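Local coordinates for protein glycerophosphodiester phosphodiesterase (Thermotoga maritima, PDB 1O1Z) that belongs to the glycerophosphodiester phosphodiesterase family, whose members are built on a TIM-barrel fold, at residues Glu95-Val100 against Lys124-Leu129; Asn42-Asp47 against Lys104-Glu109; Asn28-Phe33 against Lys89-Lys94. All coordinates share one frame; numbering follows the deposited sequence.

Contact 1. Residues Glu95-Val100 against Lys124-Leu129. With NA (sodium ion), chain B.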
ATOM      1  N   GLU A  95       4.844  12.699   9.633  1.00 10.89           N
ATOM      2  CA  GLU A  95       5.584  12.016  10.697  1.00 11.32           C
ATOM      3  C   GLU A  95       6.196  10.683  10.246  1.00 10.75           C
ATOM      4  O   GLU A  95       7.312  10.325  10.648  1.00 11.78           O
ATOM      5  CB  GLU A  95       4.678  11.820  11.917  1.00 14.99           C
ATOM      6  CG  GLU A  95       4.352  13.120  12.599  1.00 16.95           C
ATOM      7  CD  GLU A  95       3.374  12.987  13.738  1.00 31.84           C
ATOM      8  OE1 GLU A  95       2.257  12.461  13.529  1.00 23.92           O
ATOM      9  OE2 GLU A  95       3.724  13.428  14.847  1.00 35.46           O
ATOM     10  N   VAL A  96       5.498   9.954   9.379  1.00  9.76           N
ATOM     11  CA  VAL A  96       6.068   8.717   8.841  1.00  8.77           C
ATOM     12  C   VAL A  96       7.350   9.023   8.072  1.00 10.13           C
ATOM     13  O   VAL A  96       8.357   8.340   8.242  1.00 11.08           O
ATOM     14  CB  VAL A  96       5.065   7.949   7.973  1.00 10.71           C
ATOM     15  CG1 VAL A  96       5.708   6.727   7.378  1.00 12.44           C
ATOM     16  CG2 VAL A  96       3.843   7.557   8.794  1.00 11.24           C
ATOM     17  N   PHE A  97       7.314  10.062   7.235  1.00 11.01           N
ATOM     18  CA  PHE A  97       8.497  10.432   6.451  1.00  9.80           C
ATOM     19  C   PHE A  97       9.673  10.796   7.362  1.00 13.01           C
ATOM     20  O   PHE A  97      10.812  10.505   7.027  1.00 14.28           O
ATOM     21  CB  PHE A  97       8.208  11.625   5.531  1.00 10.73           C
ATOM     22  CG  PHE A  97       7.323  11.344   4.343  1.00 10.69           C
ATOM     23  CD1 PHE A  97       6.853  10.086   4.016  1.00 11.20           C
ATOM     24  CD2 PHE A  97       6.969  12.395   3.515  1.00 14.07           C
ATOM     25  CE1 PHE A  97       6.051   9.892   2.897  1.00 11.54           C
ATOM     26  CE2 PHE A  97       6.176  12.190   2.409  1.00 13.02           C
ATOM     27  CZ  PHE A  97       5.737  10.951   2.101  1.00 11.00           C
ATOM     28  N   GLU A  98       9.390  11.419   8.511  1.00 12.29           N
ATOM     29  CA  GLU A  98      10.445  11.777   9.470  1.00 13.23           C
ATOM     30  C   GLU A  98      11.079  10.566  10.153  1.00 14.03           C
ATOM     31  O   GLU A  98      12.202  10.657  10.667  1.00 17.45           O
ATOM     32  CB  GLU A  98       9.856  12.739  10.522  1.00 14.75           C
ATOM     33  CG  GLU A  98       9.546  14.099   9.943  1.00 19.21           C
ATOM     34  CD  GLU A  98       8.674  14.987  10.831  1.00 30.14           C
ATOM     35  OE1 GLU A  98       8.227  14.545  11.912  1.00 27.90           O
ATOM     36  OE2 GLU A  98       8.431  16.144  10.426  1.00 32.19           O
ATOM     37  N   ASN A  99      10.376   9.438  10.172  1.00 12.67           N
ATOM     38  CA  ASN A  99      10.788   8.239  10.903  1.00 14.20           C
ATOM     39  C   ASN A  99      11.165   6.999  10.074  1.00 17.98           C
ATOM     40  O   ASN A  99      11.627   5.980  10.626  1.00 17.58           O
ATOM     41  CB  ASN A  99       9.704   7.912  11.927  1.00 16.83           C
ATOM     42  CG  ASN A  99       9.679   8.920  13.052  1.00 21.29           C
ATOM     43  OD1 ASN A  99      10.554   8.886  13.932  1.00 24.55           O
ATOM     44  ND2 ASN A  99       8.723   9.850  13.019  1.00 14.34           N
ATOM     45  N   VAL A 100      10.994   7.089   8.758  1.00 13.17           N
ATOM     46  CA  VAL A 100      11.351   6.020   7.834  1.00 14.66           C
ATOM     47  C   VAL A 100      12.300   6.598   6.786  1.00 15.10           C
ATOM     48  O   VAL A 100      11.959   7.560   6.097  1.00 17.11           O
ATOM     49  CB  VAL A 100      10.097   5.430   7.142  1.00 12.32           C
ATOM     50  CG1 VAL A 100      10.478   4.366   6.106  1.00 15.60           C
ATOM     51  CG2 VAL A 100       9.149   4.839   8.185  1.00 14.88           C
ATOM     52  N   LYS A 124       6.425  15.704  -2.670  1.00 11.55           N
ATOM     53  CA  LYS A 124       7.347  16.275  -3.648  1.00 12.95           C
ATOM     54  C   LYS A 124       8.780  16.113  -3.301  1.00 19.92           C
ATOM     55  O   LYS A 124       9.603  15.835  -4.186  1.00 25.71           O
ATOM     56  CB  LYS A 124       7.069  17.763  -3.879  1.00 13.19           C
ATOM     57  CG  LYS A 124       5.901  17.936  -4.801  1.00 15.80           C
ATOM     58  CD  LYS A 124       5.615  19.386  -5.122  1.00 18.14           C
ATOM     59  CE  LYS A 124       4.495  19.485  -6.142  1.00 21.55           C
ATOM     60  NZ  LYS A 124       3.998  20.880  -6.249  1.00 26.48           N
ATOM     61  N   LYS A 125       9.072  16.261  -2.021  1.00 16.59           N
ATOM     62  CA  LYS A 125      10.440  16.221  -1.524  1.00 24.31           C
ATOM     63  C   LYS A 125      11.031  14.812  -1.362  1.00 23.19           C
ATOM     64  O   LYS A 125      12.242  14.662  -1.180  1.00 27.36           O
ATOM     65  CB  LYS A 125      10.467  16.890  -0.156  1.00 22.77           C
ATOM     66  CG  LYS A 125       9.644  16.161   0.912  1.00 24.53           C
ATOM     67  CD  LYS A 125       9.633  16.889   2.232  1.00 36.67           C
ATOM     68  CE  LYS A 125       8.382  16.550   3.029  1.00 41.60           C
ATOM     69  NZ  LYS A 125       7.180  17.323   2.563  1.00 37.73           N
ATOM     70  N   ARG A 126      10.175  13.797  -1.376  1.00 18.44           N
ATOM     71  CA  ARG A 126      10.538  12.473  -0.903  1.00 18.93           C
ATOM     72  C   ARG A 126      10.595  11.462  -2.048  1.00 14.27           C
ATOM     73  O   ARG A 126       9.651  11.389  -2.821  1.00 16.36           O
ATOM     74  CB  ARG A 126       9.433  12.089   0.073  1.00 20.70           C
ATOM     75  CG  ARG A 126       9.453  10.720   0.539  1.00 22.96           C
ATOM     76  CD  ARG A 126      10.423  10.525   1.589  1.00 25.98           C
ATOM     77  NE  ARG A 126      10.370   9.158   2.056  1.00 20.24           N
ATOM     78  CZ  ARG A 126      10.776   8.782   3.243  1.00 16.98           C
ATOM     79  NH1 ARG A 126      11.235   9.692   4.134  1.00 23.72           N
ATOM     80  NH2 ARG A 126      10.725   7.499   3.539  1.00 19.97           N
ATOM     81  N   LYS A 127      11.667  10.673  -2.148  1.00 12.21           N
ATOM     82  CA  LYS A 127      11.745   9.580  -3.113  1.00  9.03           C
ATOM     83  C   LYS A 127      11.257   8.217  -2.550  1.00  9.96           C
ATOM     84  O   LYS A 127      10.846   8.102  -1.387  1.00 10.04           O
ATOM     85  CB  LYS A 127      13.160   9.431  -3.681  1.00 11.10           C
ATOM     86  CG  LYS A 127      14.176   8.865  -2.705  1.00 10.36           C
ATOM     87  CD  LYS A 127      15.565   8.710  -3.240  1.00 11.36           C
ATOM     88  CE  LYS A 127      16.527   8.249  -2.133  1.00 14.76           C
ATOM     89  NZ  LYS A 127      17.944   8.341  -2.486  1.00 18.91           N
ATOM     90  N   ASN A 128      11.240   7.216  -3.417  1.00  8.47           N
ATOM     91  CA  ASN A 128      10.844   5.840  -3.080  1.00  8.98           C
ATOM     92  C   ASN A 128       9.416   5.719  -2.555  1.00 11.27           C
ATOM     93  O   ASN A 128       9.144   4.973  -1.622  1.00 12.12           O
ATOM     94  CB  ASN A 128      11.868   5.179  -2.149  1.00  9.71           C
ATOM     95  CG  ASN A 128      13.073   4.675  -2.912  1.00 11.89           C
ATOM     96  OD1 ASN A 128      12.914   4.040  -3.980  1.00 13.80           O
ATOM     97  ND2 ASN A 128      14.251   4.883  -2.368  1.00 13.38           N
ATOM     98  N   LEU A 129       8.498   6.391  -3.223  1.00  8.23           N
ATOM     99  CA  LEU A 129       7.081   6.284  -2.956  1.00  7.49           C
ATOM    100  C   LEU A 129       6.378   5.566  -4.089  1.00 10.12           C
ATOM    101  O   LEU A 129       6.744   5.735  -5.274  1.00 11.36           O
ATOM    102  CB  LEU A 129       6.460   7.664  -2.810  1.00  8.20           C
ATOM    103  CG  LEU A 129       7.066   8.503  -1.721  1.00  9.86           C
ATOM    104  CD1 LEU A 129       6.405   9.852  -1.692  1.00 12.26           C
ATOM    105  CD2 LEU A 129       6.973   7.828  -0.341  1.00 12.29           C
TER
HETATM  106 NA    NA B 602       8.449  12.388  -4.395  1.00 15.17          NA
HETATM  107  O   HOH W   1       6.230  12.046  -5.189  1.00 21.69           O
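The side chain of Arg126 runs across one face of the Phe97 ring and ends on the backbone carbonyls of Phe97 and Val100. Arg126 CG sits 4.0 Å from the centroid of the Phe97 ring and 9° off the ring normal, a CH-pi contact. The guanidinium plane lies 13° from the ring plane, with Phe97 CD1 over one of its faces. The arm leaves the backbone with CG anti to N (chi1 171°) and bends at chi2, which carries the head to Val100. There NH1 and NH2 both donate to one acceptor. Arg126 NH2 to Val100 O is 2.8 Å and Arg126 NH1 to Val100 O is 3.0 Å. The oxygen lies near the guanidinium plane in both bonds. A weak bond from NH1 to Phe97 O adds a second carbonyl. Leu129 CD2 meets Phe97 CE1 at 3.9 Å, and Lys125 CE comes to the ring edge. The backbone Arg126 O binds the sodium ion at 2.2 Å, with Ser123 O and a water as further ligands. The arginine head thus ties helix 93-99 and Val100 to the loop between helix 116-123 and strand 129-133, on the outside of a TIM barrel.

Contact 2. Residues Asn42-Asp47 against Lys104-Glu109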
ATOM      1  N   ASN A  42      11.730  -4.192   3.052  1.00  9.45           N
ATOM      2  CA  ASN A  42      12.163  -3.182   2.099  1.00  8.42           C
ATOM      3  C   ASN A  42      11.371  -1.883   2.245  1.00  9.11           C
ATOM      4  O   ASN A  42      11.760  -0.861   1.690  1.00 10.31           O
ATOM      5  CB  ASN A  42      11.994  -3.711   0.688  1.00  9.78           C
ATOM      6  CG  ASN A  42      12.850  -4.908   0.433  1.00 11.57           C
ATOM      7  OD1 ASN A  42      12.434  -6.038   0.594  1.00 10.73           O
ATOM      8  ND2 ASN A  42      14.131  -4.652   0.148  1.00 25.47           N
ATOM      9  N   GLY A  43      10.239  -1.937   2.941  1.00  8.77           N
ATOM     10  CA  GLY A  43       9.405  -0.778   3.159  1.00  8.69           C
ATOM     11  C   GLY A  43       8.095  -1.147   3.820  1.00  8.18           C
ATOM     12  O   GLY A  43       7.967  -2.219   4.399  1.00  8.09           O
ATOM     13  N   VAL A  44       7.126  -0.256   3.713  1.00  8.04           N
ATOM     14  CA  VAL A  44       5.835  -0.423   4.350  1.00  7.20           C
ATOM     15  C   VAL A  44       4.742   0.038   3.429  1.00  9.42           C
ATOM     16  O   VAL A  44       5.001   0.827   2.529  1.00  9.67           O
ATOM     17  CB  VAL A  44       5.753   0.362   5.673  1.00  7.90           C
ATOM     18  CG1 VAL A  44       6.777  -0.126   6.714  1.00 10.35           C
ATOM     19  CG2 VAL A  44       5.921   1.875   5.452  1.00 11.42           C
ATOM     20  N   GLU A  45       3.547  -0.482   3.635  1.00  8.61           N
ATOM     21  CA  GLU A  45       2.324   0.011   3.001  1.00  8.78           C
ATOM     22  C   GLU A  45       1.503   0.670   4.085  1.00 10.57           C
ATOM     23  O   GLU A  45       1.445   0.191   5.235  1.00 11.22           O
ATOM     24  CB  GLU A  45       1.579  -1.156   2.343  1.00 13.17           C
ATOM     25  CG  GLU A  45       0.299  -0.816   1.616  1.00 16.20           C
ATOM     26  CD  GLU A  45      -0.932  -0.662   2.508  1.00 24.45           C
ATOM     27  OE1 GLU A  45      -0.955  -1.185   3.648  1.00 20.41           O
ATOM     28  OE2 GLU A  45      -1.910   0.000   2.052  1.00 28.68           O
ATOM     29  N   LEU A  46       0.839   1.766   3.733  1.00 10.32           N
ATOM     30  CA  LEU A  46      -0.017   2.463   4.686  1.00  9.37           C
ATOM     31  C   LEU A  46      -1.164   3.136   3.965  1.00 11.88           C
ATOM     32  O   LEU A  46      -1.159   3.232   2.743  1.00 12.25           O
ATOM     33  CB  LEU A  46       0.812   3.445   5.500  1.00 10.72           C
ATOM     34  CG  LEU A  46       1.582   4.531   4.756  1.00 11.49           C
ATOM     35  CD1 LEU A  46       0.674   5.678   4.303  1.00 15.46           C
ATOM     36  CD2 LEU A  46       2.705   5.071   5.616  1.00 13.81           C
ATOM     37  N   ASP A  47      -2.149   3.615   4.724  1.00 10.54           N
ATOM     38  CA  ASP A  47      -3.387   4.148   4.208  1.00  9.79           C
ATOM     39  C   ASP A  47      -3.552   5.590   4.644  1.00 11.55           C
ATOM     40  O   ASP A  47      -3.334   5.875   5.811  1.00 13.24           O
ATOM     41  CB  ASP A  47      -4.537   3.364   4.813  1.00 10.67           C
ATOM     42  CG  ASP A  47      -4.354   1.889   4.625  1.00 16.86           C
ATOM     43  OD1 ASP A  47      -4.064   1.130   5.595  1.00 13.33           O
ATOM     44  OD2 ASP A  47      -4.366   1.429   3.457  1.00 19.37           O
ATOM     45  N   LYS A 104      14.031   3.385   2.047  1.00  9.93           N
ATOM     46  CA  LYS A 104      12.972   2.386   2.167  1.00 10.13           C
ATOM     47  C   LYS A 104      11.753   2.849   1.398  1.00 10.01           C
ATOM     48  O   LYS A 104      11.489   4.048   1.266  1.00 11.68           O
ATOM     49  CB  LYS A 104      12.604   2.178   3.635  1.00 10.61           C
ATOM     50  CG  LYS A 104      13.758   1.849   4.551  1.00 12.53           C
ATOM     51  CD  LYS A 104      14.412   0.553   4.219  1.00 13.25           C
ATOM     52  CE  LYS A 104      15.750   0.399   4.974  1.00 24.19           C
ATOM     53  NZ  LYS A 104      16.274  -0.956   4.793  1.00 25.90           N
ATOM     54  N   ILE A 105      10.979   1.893   0.905  1.00  8.60           N
ATOM     55  CA  ILE A 105       9.797   2.183   0.095  1.00  8.98           C
ATOM     56  C   ILE A 105       8.622   2.475   0.994  1.00 10.51           C
ATOM     57  O   ILE A 105       8.379   1.748   1.981  1.00  9.83           O
ATOM     58  CB  ILE A 105       9.488   0.962  -0.804  1.00 10.71           C
ATOM     59  CG1 ILE A 105      10.659   0.731  -1.770  1.00 13.53           C
ATOM     60  CG2 ILE A 105       8.136   1.066  -1.488  1.00 10.99           C
ATOM     61  CD1 ILE A 105      10.615  -0.607  -2.466  1.00 16.59           C
ATOM     62  N   ILE A 106       7.837   3.476   0.631  1.00  8.94           N
ATOM     63  CA  ILE A 106       6.538   3.669   1.253  1.00  8.47           C
ATOM     64  C   ILE A 106       5.461   3.608   0.172  1.00  9.19           C
ATOM     65  O   ILE A 106       5.452   4.425  -0.756  1.00  9.56           O
ATOM     66  CB  ILE A 106       6.429   4.984   2.026  1.00  9.48           C
ATOM     67  CG1 ILE A 106       7.499   5.076   3.123  1.00 10.23           C
ATOM     68  CG2 ILE A 106       5.078   5.104   2.676  1.00  9.87           C
ATOM     69  CD1 ILE A 106       7.551   6.451   3.792  1.00 13.21           C
ATOM     70  N   ASN A 107       4.601   2.619   0.274  1.00  9.15           N
ATOM     71  CA  ASN A 107       3.455   2.451  -0.599  1.00  8.03           C
ATOM     72  C   ASN A 107       2.287   3.119   0.093  1.00  9.55           C
ATOM     73  O   ASN A 107       1.808   2.635   1.097  1.00  9.76           O
ATOM     74  CB  ASN A 107       3.199   0.968  -0.860  1.00  9.23           C
ATOM     75  CG  ASN A 107       1.927   0.690  -1.564  1.00 11.22           C
ATOM     76  OD1 ASN A 107       1.389  -0.411  -1.408  1.00 15.60           O
ATOM     77  ND2 ASN A 107       1.430   1.637  -2.363  1.00 10.97           N
ATOM     78  N   ILE A 108       1.885   4.274  -0.434  1.00  9.40           N
ATOM     79  CA  ILE A 108       0.788   5.055   0.118  1.00  8.10           C
ATOM     80  C   ILE A 108      -0.489   4.714  -0.611  1.00 10.60           C
ATOM     81  O   ILE A 108      -0.631   5.048  -1.775  1.00  9.67           O
ATOM     82  CB  ILE A 108       1.102   6.562  -0.048  1.00  9.18           C
ATOM     83  CG1 ILE A 108       2.405   6.952   0.646  1.00 10.60           C
ATOM     84  CG2 ILE A 108      -0.028   7.432   0.465  1.00 10.28           C
ATOM     85  CD1 ILE A 108       2.933   8.310   0.261  1.00 11.34           C
ATOM     86  N   GLU A 109      -1.431   4.076   0.079  1.00 10.12           N
ATOM     87  CA  GLU A 109      -2.739   3.805  -0.485  1.00  9.46           C
ATOM     88  C   GLU A 109      -3.629   4.994  -0.191  1.00 10.69           C
ATOM     89  O   GLU A 109      -3.900   5.328   0.964  1.00 11.33           O
ATOM     90  CB  GLU A 109      -3.368   2.508   0.026  1.00 12.38           C
ATOM     91  CG  GLU A 109      -4.732   2.301  -0.630  1.00 14.08           C
ATOM     92  CD  GLU A 109      -5.535   1.101  -0.193  1.00 16.03           C
ATOM     93  OE1 GLU A 109      -4.999   0.196   0.471  1.00 20.39           O
ATOM     94  OE2 GLU A 109      -6.750   1.094  -0.516  1.00 17.46           O
TER
HETATM   95  O   HOH W   2      15.796  -2.131   1.736  1.00 34.72           O
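The flat groups that meet are the carboxylates of Glu45, Asp47 and Glu109 and the amide of Asn107, all on one face of the two strands. Asn107 OD1 lies 3.2 Å from Glu45 CG, and the Glu45 carboxylate is turned 66° from the amide. This is packing against a methylene. The amide nitrogen of Asn107 bonds instead to Ile130 O and Ser132 OG. Glu45 has CG anti to the backbone N (chi1 -179°) and a bend at chi2, which brings Glu45 OE2 to 3.5 Å from Glu109 OE1. Asp47 and Glu109 lie side by side, and Asp47 OD2 is 3.3 Å from Glu109 OE1. Three carboxylates thus lie close together. Asp47 OD1 is hydrogen-bonded to Asn28 ND2, and Lys111 NZ forms a salt bridge with Glu109 OE2.

The axes of strands 43-47 and 105-109 run parallel, 12° apart. Ile105 N bonds to Asn42 O, Val44 N to Ile105 O, Asn107 N to Val44 O, Leu46 N to Asn107 O and Glu109 N to Leu46 O. The last, from Glu109 N to Leu46 O, is 2.8 Å. Gly43 lets the chains come close, with Gly43 CA 3.0 Å from Ile105 O. The other face is apolar. Leu46 CD2 meets Ile106 CG2 at 3.8 Å, and Val44 CG2 faces Ile106 CG1.

Strands 43-50 and 105-110 are neighbours in the parallel barrel, between strand 14-18 and strand 129-133. Helix 30-38 packs on the apolar face through Phe33, which touches Val44 and Leu46. The acidic face carries Glu45 beside His18 of strand 14-18, and Glu109 beside Ser132 of strand 129-133.

Contact 3. Residues Asn28-Phe33 against Lys89-Lys94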
ATOM      1  N   ASN A  28      -0.538   0.578  11.350  1.00  8.37           N
ATOM      2  CA  ASN A  28      -0.484   1.964  10.892  1.00  8.23           C
ATOM      3  C   ASN A  28       0.068   2.966  11.920  1.00 10.89           C
ATOM      4  O   ASN A  28      -0.122   4.176  11.772  1.00 12.38           O
ATOM      5  CB  ASN A  28      -1.824   2.411  10.289  1.00  7.76           C
ATOM      6  CG  ASN A  28      -1.963   2.062   8.829  1.00  9.03           C
ATOM      7  OD1 ASN A  28      -0.971   1.953   8.096  1.00 10.27           O
ATOM      8  ND2 ASN A  28      -3.200   1.853   8.396  1.00 10.09           N
ATOM      9  N   THR A  29       0.778   2.467  12.928  1.00 10.23           N
ATOM     10  CA  THR A  29       1.463   3.338  13.895  1.00 10.46           C
ATOM     11  C   THR A  29       2.929   3.477  13.578  1.00 10.69           C
ATOM     12  O   THR A  29       3.518   2.624  12.893  1.00 10.07           O
ATOM     13  CB  THR A  29       1.358   2.796  15.334  1.00 10.42           C
ATOM     14  OG1 THR A  29       1.982   1.491  15.433  1.00 11.00           O
ATOM     15  CG2 THR A  29      -0.095   2.646  15.764  1.00 12.36           C
ATOM     16  N   LEU A  30       3.565   4.512  14.130  1.00 11.51           N
ATOM     17  CA  LEU A  30       4.989   4.694  13.884  1.00 11.31           C
ATOM     18  C   LEU A  30       5.765   3.484  14.370  1.00 11.26           C
ATOM     19  O   LEU A  30       6.708   3.060  13.720  1.00 12.26           O
ATOM     20  CB  LEU A  30       5.548   5.959  14.548  1.00 12.82           C
ATOM     21  CG  LEU A  30       5.080   7.291  14.002  1.00 15.60           C
ATOM     22  CD1 LEU A  30       5.644   8.420  14.851  1.00 16.84           C
ATOM     23  CD2 LEU A  30       5.507   7.441  12.546  1.00 15.24           C
ATOM     24  N   GLU A  31       5.383   2.933  15.524  1.00 11.17           N
ATOM     25  CA  GLU A  31       6.026   1.750  16.038  1.00 11.61           C
ATOM     26  C   GLU A  31       5.945   0.610  15.033  1.00  9.81           C
ATOM     27  O   GLU A  31       6.951  -0.028  14.740  1.00 10.89           O
ATOM     28  CB  GLU A  31       5.408   1.328  17.374  1.00 12.36           C
ATOM     29  CG  GLU A  31       6.018   0.062  17.946  1.00 15.74           C
ATOM     30  CD  GLU A  31       5.333  -0.389  19.219  1.00 21.61           C
ATOM     31  OE1 GLU A  31       4.086  -0.396  19.258  1.00 26.47           O
ATOM     32  OE2 GLU A  31       6.048  -0.768  20.162  1.00 26.48           O
ATOM     33  N   ALA A  32       4.761   0.359  14.471  1.00  9.93           N
ATOM     34  CA  ALA A  32       4.620  -0.741  13.504  1.00  8.45           C
ATOM     35  C   ALA A  32       5.510  -0.521  12.272  1.00  8.93           C
ATOM     36  O   ALA A  32       6.142  -1.450  11.777  1.00 10.05           O
ATOM     37  CB  ALA A  32       3.181  -0.914  13.106  1.00  8.37           C
ATOM     38  N   PHE A  33       5.573   0.717  11.785  1.00  9.01           N
ATOM     39  CA  PHE A  33       6.409   0.992  10.610  1.00  8.17           C
ATOM     40  C   PHE A  33       7.884   0.821  10.936  1.00  8.81           C
ATOM     41  O   PHE A  33       8.619   0.184  10.192  1.00 10.16           O
ATOM     42  CB  PHE A  33       6.177   2.402  10.067  1.00  9.57           C
ATOM     43  CG  PHE A  33       4.753   2.686   9.658  1.00  8.24           C
ATOM     44  CD1 PHE A  33       4.074   1.822   8.826  1.00  9.07           C
ATOM     45  CD2 PHE A  33       4.108   3.858  10.038  1.00  9.67           C
ATOM     46  CE1 PHE A  33       2.774   2.076   8.421  1.00 10.92           C
ATOM     47  CE2 PHE A  33       2.801   4.106   9.642  1.00 10.05           C
ATOM     48  CZ  PHE A  33       2.135   3.231   8.843  1.00  7.96           C
ATOM     49  N   LYS A  89      -1.383   7.672  19.309  1.00 10.18           N
ATOM     50  CA  LYS A  89      -1.032   6.528  18.456  1.00 12.14           C
ATOM     51  C   LYS A  89      -1.274   6.801  16.978  1.00 11.24           C
ATOM     52  O   LYS A  89      -0.565   6.262  16.131  1.00 12.06           O
ATOM     53  CB  LYS A  89      -1.784   5.264  18.879  1.00 12.75           C
ATOM     54  CG  LYS A  89      -1.302   4.755  20.212  1.00 15.74           C
ATOM     55  CD  LYS A  89      -2.036   3.497  20.622  1.00 27.61           C
ATOM     56  CE  LYS A  89      -1.482   2.925  21.935  1.00 36.81           C
ATOM     57  NZ  LYS A  89      -1.737   3.814  23.104  1.00 43.79           N
ATOM     58  N   ILE A  90      -2.265   7.612  16.647  1.00  9.50           N
ATOM     59  CA  ILE A  90      -2.492   7.934  15.245  1.00 10.87           C
ATOM     60  C   ILE A  90      -1.385   8.848  14.782  1.00 11.44           C
ATOM     61  O   ILE A  90      -0.924   9.697  15.529  1.00 12.82           O
ATOM     62  CB  ILE A  90      -3.868   8.553  15.013  1.00 12.13           C
ATOM     63  CG1 ILE A  90      -4.215   8.497  13.526  1.00 14.55           C
ATOM     64  CG2 ILE A  90      -3.951   9.957  15.558  1.00 14.64           C
ATOM     65  CD1 ILE A  90      -5.692   8.860  13.256  1.00 19.83           C
ATOM     66  N   THR A  91      -0.920   8.649  13.556  1.00 10.36           N
ATOM     67  CA  THR A  91       0.141   9.444  12.996  1.00  9.20           C
ATOM     68  C   THR A  91      -0.229  10.085  11.664  1.00 11.05           C
ATOM     69  O   THR A  91      -1.277   9.828  11.111  1.00 11.79           O
ATOM     70  CB  THR A  91       1.441   8.601  12.910  1.00 14.52           C
ATOM     71  OG1 THR A  91       2.576   9.428  12.617  1.00 15.85           O
ATOM     72  CG2 THR A  91       1.408   7.571  11.833  1.00 14.68           C
ATOM     73  N   THR A  92       0.619  10.991  11.232  1.00 12.73           N
ATOM     74  CA  THR A  92       0.418  11.711   9.973  1.00 11.23           C
ATOM     75  C   THR A  92       1.439  11.224   8.970  1.00 10.61           C
ATOM     76  O   THR A  92       2.486  10.681   9.321  1.00 10.93           O
ATOM     77  CB  THR A  92       0.599  13.188  10.167  1.00 12.95           C
ATOM     78  OG1 THR A  92       1.930  13.478  10.615  1.00 13.42           O
ATOM     79  CG2 THR A  92      -0.344  13.726  11.286  1.00 20.49           C
ATOM     80  N   LEU A  93       1.151  11.441   7.696  1.00 10.51           N
ATOM     81  CA  LEU A  93       2.109  11.065   6.665  1.00  9.66           C
ATOM     82  C   LEU A  93       3.439  11.805   6.851  1.00 10.59           C
ATOM     83  O   LEU A  93       4.505  11.214   6.707  1.00 12.12           O
ATOM     84  CB  LEU A  93       1.497  11.298   5.285  1.00 12.16           C
ATOM     85  CG  LEU A  93       2.374  10.877   4.123  1.00 11.39           C
ATOM     86  CD1 LEU A  93       2.636   9.348   4.194  1.00 13.23           C
ATOM     87  CD2 LEU A  93       1.704  11.262   2.809  1.00 12.14           C
ATOM     88  N   LYS A  94       3.361  13.090   7.183  1.00 11.17           N
ATOM     89  CA  LYS A  94       4.555  13.867   7.505  1.00 12.89           C
ATOM     90  C   LYS A  94       5.453  13.176   8.549  1.00 12.03           C
ATOM     91  O   LYS A  94       6.697  13.083   8.384  1.00 11.98           O
ATOM     92  CB  LYS A  94       4.156  15.256   8.003  1.00 13.32           C
ATOM     93  CG  LYS A  94       5.304  16.115   8.565  1.00 20.48           C
ATOM     94  CD  LYS A  94       4.803  17.502   8.953  1.00 24.49           C
ATOM     95  CE  LYS A  94       5.925  18.360   9.554  1.00 32.92           C
ATOM     96  NZ  LYS A  94       6.366  17.828  10.877  1.00 40.21           N
TER
HETATM   97  O   HOH W   3      -1.799   6.230  12.331  1.00 12.14           O
HETATM   98  O   HOH W   4       2.113   6.217  15.988  1.00 14.53           O
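The turn into helix 30-38 meets the extended approach to helix 93-99, and the closest CA atoms, those of Thr29 and Lys89, are 6.1 Å apart. Leu30 and Thr91 carry the side-chain contact and cross at about a right angle. Leu30 CD2 lies 3.5 Å from Thr91 OG1, so a methyl group rests against the hydroxyl. That hydroxyl has its polar partner in Glu95 OE1. Thr91 OG1 is anti to the backbone N (chi1 -168°), which puts CG2 on the side of Asn28. Thr91 CG2 is 3.7 Å from Asn28 O and also reaches the edge of the Phe33 ring, at 4.3 Å from Phe33 CE2. Thr29 CG2 packs 3.7 Å from Lys89 O.

Thr29 is the N-cap of helix 30-38. Thr29 OG1 accepts from Ala32 N at 3.2 Å, and the same oxygen is hydrogen-bonded to Leu26 O. Thr92 is likewise the N-cap of helix 93-99, so two helix starts lie near each other. The two segments are joined through water. One water donates to Asn28 O and accepts from Thr91 N. The other donates to Lys89 O at 2.7 Å and accepts from Leu30 N. Each water spans the two segments, satisfying one carbonyl and one N-H.

The chemistry is therefore that of a partly hydrated seam. Methyl contacts lie beside the waters, while the polar backbone atoms are bridged indirectly. This suggests that the two bound waters probably help to set the position of one helix start against the other, along with the packing of Leu30 and Thr91.

Contact 2 is the core of the three, with its centre about 5 Å from the centre of the chain. Contacts 1 and 3 have their centres about 14 Å from it, the first largely buried and the third partly so. Both use helix 93-99: contact 3 involves the run into it, contact 1 its later residues and Val100. Contact 2 relies on direct backbone bonds between barrel strands, contact 1 on an arginine head doubly bonded to one carbonyl and weakly to a second, and contact 3 on water. They also touch. Phe97 packs on Ile106, Val96 on Phe33, and Asn28 bonds to Asp47. Ile106 and Phe33 thus connect the barrel wall to the outer layer.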